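PDB 4V2X: endo-beta-1,4-glucanase (cellulase B) from Bacillus halodurans, which probably hydrolyses beta-1,4-linked glucans with a family 5 catalytic module, joined to an immunoglobulin-like module and a family 46 carbohydrate-binding module. Local coordinates for residues M543-E547 against A548-E552. Sequence-based numbering, arbitrary orientation.
Sequences MKLTE and AFFRE
Thr-546 OG1 takes the backbone N-H of Phe-549 at 3.1 Å, with an N-H...O angle of 154°. Thr-546 is the N-cap residue of the helix, and this is its capping bond: the hydroxyl oxygen sits between the threonine's own N and carbonyl carbon (chi1 66°), which turns it toward the first turn of the helix. The carbonyl of the same residue is used as well, since Thr-546 O accepts Phe-550 N at 3.2 Å, the donor tilted slightly from the carbonyl plane. One residue on, Glu-547 O receives Arg-551 N at 2.9 Å, a second i to i+4 bond. Further out, Leu-545 CB rests 3.7 Å from Phe-550 CE2, and its CD1 reaches CZ of that ring at 3.9 Å. Phe-549 CD2 lies 3.8 Å above the plane of the Phe-550 ring, over its centre. Strand 542-545, one of the strands of the antiparallel sheet in the carbohydrate-binding module, passes through a single capping residue into the short helix 547-551. Both send apolar side chains onto strand 506-513, Phe-549 touching Ala-511 and Leu-545 reaching Met-509; Leu-545 also meets Leu-560 of strand 556-564. On the outer side Arg-551 bends at chi3 (-64°), bringing NH1 to 3.9 Å from Glu-547 CG; the carboxylate OE2 stays 4.3 Å from NH1, beyond a salt bridge, although the opposite charges probably still attract. The loop at Tyr-532, in the same chain, holds the threonine in place: Thr-546 OG1 is also hydrogen-bonded to Tyr-532 O, and the Thr-546 backbone pairs with Ala-533.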
loop_
_atom_site.group_PDB
_atom_site.type_symbol
_atom_site.label_atom_id
_atom_site.label_comp_id
_atom_site.label_asym_id
_atom_site.label_seq_id
_atom_site.Cartn_x
_atom_site.Cartn_y
_atom_site.Cartn_z
ATOM N N MET A 543 49.264 -20.093 -0.656
ATOM C CA MET A 543 48.213 -19.178 -1.078
ATOM C C MET A 543 47.237 -19.970 -1.935
ATOM O O MET A 543 47.597 -20.438 -3.019
ATOM C CB MET A 543 48.809 -18.037 -1.891
ATOM C CG MET A 543 47.843 -16.912 -2.168
ATOM S SD MET A 543 47.599 -15.927 -0.686
ATOM C CE MET A 543 49.145 -15.032 -0.610
ATOM N N LYS A 544 46.008 -20.113 -1.446
ATOM C CA LYS A 544 44.983 -20.906 -2.118
ATOM C C LYS A 544 44.185 -20.037 -3.081
ATOM O O LYS A 544 43.752 -18.949 -2.714
ATOM C CB LYS A 544 44.035 -21.521 -1.080
ATOM C CG LYS A 544 43.011 -22.501 -1.637
ATOM C CD LYS A 544 43.646 -23.434 -2.654
ATOM C CE LYS A 544 43.161 -24.867 -2.529
ATOM N NZ LYS A 544 41.821 -25.079 -3.132
ATOM N N LEU A 545 44.006 -20.519 -4.306
ATOM C CA LEU A 545 43.076 -19.911 -5.261
ATOM C C LEU A 545 41.981 -20.945 -5.411
ATOM O O LEU A 545 42.269 -22.089 -5.761
ATOM C CB LEU A 545 43.727 -19.636 -6.620
ATOM C CG LEU A 545 44.958 -18.727 -6.635
ATOM C CD1 LEU A 545 45.394 -18.460 -8.064
ATOM C CD2 LEU A 545 44.692 -17.418 -5.916
ATOM N N THR A 546 40.740 -20.557 -5.150
ATOM C CA THR A 546 39.658 -21.540 -5.021
ATOM C C THR A 546 39.105 -22.008 -6.355
ATOM O O THR A 546 39.265 -21.353 -7.396
ATOM C CB THR A 546 38.483 -20.981 -4.209
ATOM O OG1 THR A 546 37.887 -19.903 -4.926
ATOM C CG2 THR A 546 38.941 -20.514 -2.827
ATOM N N GLU A 547 38.408 -23.138 -6.319
ATOM C CA GLU A 547 37.700 -23.608 -7.507
ATOM C C GLU A 547 36.642 -22.602 -7.964
ATOM O O GLU A 547 36.422 -22.422 -9.162
ATOM C CB GLU A 547 37.062 -24.977 -7.256
ATOM C CG GLU A 547 36.554 -25.608 -8.541
ATOM C CD GLU A 547 36.203 -27.077 -8.412
ATOM O OE1 GLU A 547 36.679 -27.740 -7.464
ATOM O OE2 GLU A 547 35.450 -27.566 -9.284
ATOM N N ALA A 548 36.007 -21.922 -7.014
ATOM C CA ALA A 548 35.004 -20.904 -7.345
ATOM C C ALA A 548 35.621 -19.745 -8.123
ATOM O O ALA A 548 34.985 -19.176 -9.006
ATOM C CB ALA A 548 34.348 -20.384 -6.079
ATOM N N PHE A 549 36.856 -19.392 -7.781
ATOM C CA PHE A 549 37.600 -18.391 -8.552
ATOM C C PHE A 549 37.757 -18.855 -9.996
ATOM O O PHE A 549 37.388 -18.142 -10.924
ATOM C CB PHE A 549 38.968 -18.134 -7.923
ATOM C CG PHE A 549 39.893 -17.288 -8.764
ATOM C CD1 PHE A 549 39.687 -15.922 -8.890
ATOM C CD2 PHE A 549 41.006 -17.854 -9.373
ATOM C CE1 PHE A 549 40.557 -15.139 -9.638
ATOM C CE2 PHE A 549 41.884 -17.077 -10.119
ATOM C CZ PHE A 549 41.659 -15.718 -10.250
ATOM N N PHE A 550 38.299 -20.057 -10.175
ATOM C CA PHE A 550 38.576 -20.564 -11.516
ATOM C C PHE A 550 37.328 -20.799 -12.365
ATOM O O PHE A 550 37.397 -20.712 -13.591
ATOM C CB PHE A 550 39.433 -21.824 -11.445
ATOM C CG PHE A 550 40.849 -21.558 -11.032
ATOM C CD1 PHE A 550 41.692 -20.816 -11.849
ATOM C CD2 PHE A 550 41.343 -22.039 -9.835
ATOM C CE1 PHE A 550 43.000 -20.562 -11.477
ATOM C CE2 PHE A 550 42.656 -21.795 -9.459
ATOM C CZ PHE A 550 43.484 -21.053 -10.281
ATOM N N ARG A 551 36.190 -21.071 -11.729
ATOM C CA ARG A 551 34.934 -21.230 -12.474
ATOM C C ARG A 551 34.578 -19.986 -13.293
ATOM O O ARG A 551 33.872 -20.083 -14.294
ATOM C CB ARG A 551 33.766 -21.581 -11.543
ATOM C CG ARG A 551 33.669 -23.055 -11.201
ATOM C CD ARG A 551 32.266 -23.450 -10.768
ATOM N NE ARG A 551 31.858 -22.790 -9.532
ATOM C CZ ARG A 551 32.191 -23.190 -8.304
ATOM N NH1 ARG A 551 32.962 -24.258 -8.116
ATOM N NH2 ARG A 551 31.752 -22.508 -7.252
ATOM N N GLU A 552 35.073 -18.825 -12.867
ATOM C CA GLU A 552 34.816 -17.577 -13.569
ATOM C C GLU A 552 36.087 -16.951 -14.144
ATOM O O GLU A 552 36.193 -15.728 -14.268
ATOM C CB GLU A 552 34.083 -16.619 -12.628
ATOM C CG GLU A 552 32.752 -17.198 -12.172
ATOM C CD GLU A 552 31.914 -16.219 -11.380
ATOM O OE1 GLU A 552 31.402 -15.252 -11.979
ATOM O OE2 GLU A 552 31.767 -16.427 -10.159
#